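Mypaa.01249.c (Mycobacterium paratuberculosis, PDB 3RD5) probably acts as an oxidoreductase of the short-chain dehydrogenase/reductase family, though its substrate and physiological reaction are not established. Local coordinates at residues P197-T202 / A228-R233. Numbering follows the deposited sequence.
Sequences PGYSHT and ADFGAR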
loop_
_atom_site.group_PDB
_atom_site.type_symbol
_atom_site.label_atom_id
_atom_site.label_comp_id
_atom_site.label_asym_id
_atom_site.label_seq_id
_atom_site.Cartn_x
_atom_site.Cartn_y
_atom_site.Cartn_z
ATOM N N PRO A 197 7.945 -6.616 1.874
ATOM C CA PRO A 197 7.875 -8.074 2.078
ATOM C C PRO A 197 9.214 -8.767 2.002
ATOM O O PRO A 197 9.242 -10.011 2.109
ATOM C CB PRO A 197 6.973 -8.531 0.928
ATOM C CG PRO A 197 7.238 -7.520 -0.139
ATOM C CD PRO A 197 7.296 -6.221 0.602
ATOM N N GLY A 198 10.315 -8.044 1.818
ATOM C CA GLY A 198 11.602 -8.706 1.601
ATOM C C GLY A 198 11.797 -9.163 0.173
ATOM O O GLY A 198 11.387 -8.510 -0.778
ATOM N N TYR A 199 12.419 -10.328 0.025
ATOM C CA TYR A 199 12.942 -10.787 -1.255
ATOM C C TYR A 199 11.924 -10.925 -2.381
ATOM O O TYR A 199 12.275 -10.812 -3.561
ATOM C CB TYR A 199 13.687 -12.141 -1.078
ATOM C CG TYR A 199 12.782 -13.273 -0.618
ATOM C CD1 TYR A 199 12.095 -14.049 -1.551
ATOM C CD2 TYR A 199 12.611 -13.569 0.719
ATOM C CE1 TYR A 199 11.236 -15.065 -1.141
ATOM C CE2 TYR A 199 11.732 -14.583 1.149
ATOM C CZ TYR A 199 11.067 -15.334 0.204
ATOM O OH TYR A 199 10.223 -16.369 0.712
ATOM N N SER A 200 10.678 -11.228 -2.057
ATOM C CA SER A 200 9.703 -11.533 -3.141
ATOM C C SER A 200 9.477 -10.419 -4.121
ATOM O O SER A 200 9.158 -10.681 -5.283
ATOM C CB SER A 200 8.362 -11.913 -2.541
ATOM O OG SER A 200 7.813 -10.908 -1.772
ATOM N N HIS A 201 9.628 -9.185 -3.660
ATOM C CA HIS A 201 9.371 -8.005 -4.526
ATOM C C HIS A 201 10.631 -7.243 -4.787
ATOM O O HIS A 201 10.735 -6.035 -4.609
ATOM C CB HIS A 201 8.248 -7.171 -3.919
ATOM C CG HIS A 201 6.920 -7.842 -4.037
ATOM N ND1 HIS A 201 6.579 -8.963 -3.312
ATOM C CD2 HIS A 201 5.859 -7.587 -4.848
ATOM C CE1 HIS A 201 5.345 -9.324 -3.616
ATOM N NE2 HIS A 201 4.878 -8.499 -4.538
ATOM N N THR A 202 11.598 -7.959 -5.327
ATOM C CA THR A 202 12.908 -7.419 -5.620
ATOM C C THR A 202 13.378 -8.055 -6.933
ATOM O O THR A 202 12.803 -9.033 -7.408
ATOM C CB THR A 202 13.959 -7.721 -4.535
ATOM O OG1 THR A 202 14.261 -9.123 -4.553
ATOM C CG2 THR A 202 13.473 -7.283 -3.174
ATOM N N ALA A 228 4.594 -15.976 0.191
ATOM C CA ALA A 228 3.484 -15.135 0.556
ATOM C C ALA A 228 3.381 -15.024 2.071
ATOM O O ALA A 228 3.102 -13.926 2.566
ATOM C CB ALA A 228 2.178 -15.677 -0.055
ATOM N N ASP A 229 3.547 -16.109 2.820
ATOM C CA ASP A 229 3.518 -15.997 4.280
ATOM C C ASP A 229 4.586 -15.048 4.815
ATOM O O ASP A 229 4.328 -14.212 5.706
ATOM C CB ASP A 229 3.672 -17.342 5.013
ATOM C CG ASP A 229 2.503 -18.291 4.861
ATOM O OD1 ASP A 229 1.336 -17.891 4.964
ATOM O OD2 ASP A 229 2.799 -19.514 4.762
ATOM N N PHE A 230 5.812 -15.177 4.325
ATOM C CA PHE A 230 6.907 -14.351 4.798
ATOM C C PHE A 230 6.661 -12.865 4.491
ATOM O O PHE A 230 6.845 -11.972 5.342
ATOM C CB PHE A 230 8.249 -14.804 4.200
ATOM C CG PHE A 230 9.422 -14.062 4.766
ATOM C CD1 PHE A 230 9.924 -14.374 6.027
ATOM C CD2 PHE A 230 9.982 -12.989 4.101
ATOM C CE1 PHE A 230 10.999 -13.656 6.547
ATOM C CE2 PHE A 230 11.030 -12.270 4.645
ATOM C CZ PHE A 230 11.517 -12.578 5.848
ATOM N N GLY A 231 6.208 -12.576 3.280
ATOM C CA GLY A 231 5.939 -11.206 2.931
ATOM C C GLY A 231 4.787 -10.605 3.712
ATOM O O GLY A 231 4.839 -9.452 4.181
ATOM N N ALA A 232 3.715 -11.388 3.869
ATOM C CA ALA A 232 2.516 -10.899 4.556
ATOM C C ALA A 232 2.811 -10.600 6.004
ATOM O O ALA A 232 2.185 -9.713 6.607
ATOM C CB ALA A 232 1.354 -11.919 4.435
ATOM N N ARG A 233 3.726 -11.361 6.601
ATOM C CA ARG A 233 4.110 -11.152 7.994
ATOM C C ARG A 233 4.452 -9.699 8.286
ATOM O O ARG A 233 4.119 -9.139 9.320
ATOM C CB ARG A 233 5.289 -12.048 8.337
ATOM C CG ARG A 233 5.805 -11.953 9.772
ATOM C CD ARG A 233 7.127 -12.702 9.962
ATOM N NE ARG A 233 6.956 -14.117 9.730
ATOM C CZ ARG A 233 7.975 -14.960 9.603
ATOM N NH1 ARG A 233 9.212 -14.505 9.623
ATOM N NH2 ARG A 233 7.738 -16.252 9.392
#
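The loop after strand 191-195, which carries the Pro-Gly pair of short-chain dehydrogenases/reductases, meets helix 226-240 through Pro197 and Tyr199, which pack on Gly231 and Phe230. Backbone proximity is greatest at Pro197 and Gly231, whose CA atoms lie 3.8 Å apart. Pro197 CB sits 3.5 Å from Gly231 CA, tighter than usual for two carbons; the lack of a side chain at Gly231 is consistent with this close approach of the helix. Beside it, Pro197 O makes a van der Waals contact with the CD2-CE2 side of the Phe230 ring, 3.7 Å from CD2.

In the Rossmann-type fold of this family, a Pro-Gly pair at this strand end commonly borders the nicotinamide cofactor site. Gly198 adopts phi 81° and psi -142°, a combination readily open to glycine. Next along the loop, the Tyr199 and Phe230 rings are nearly parallel, but their centroids are separated by 5.8 Å, so they scarcely overlap and meet mainly through Tyr199 CE2 and Phe230 CD2 at 3.8 Å. With CG anti to the backbone N (chi1 -174°), the Phe230 ring extends from the helix toward the loop. Tyr199 OH hydrogen-bonds to Asp227 OD1, one turn before Gly231 on the same helix.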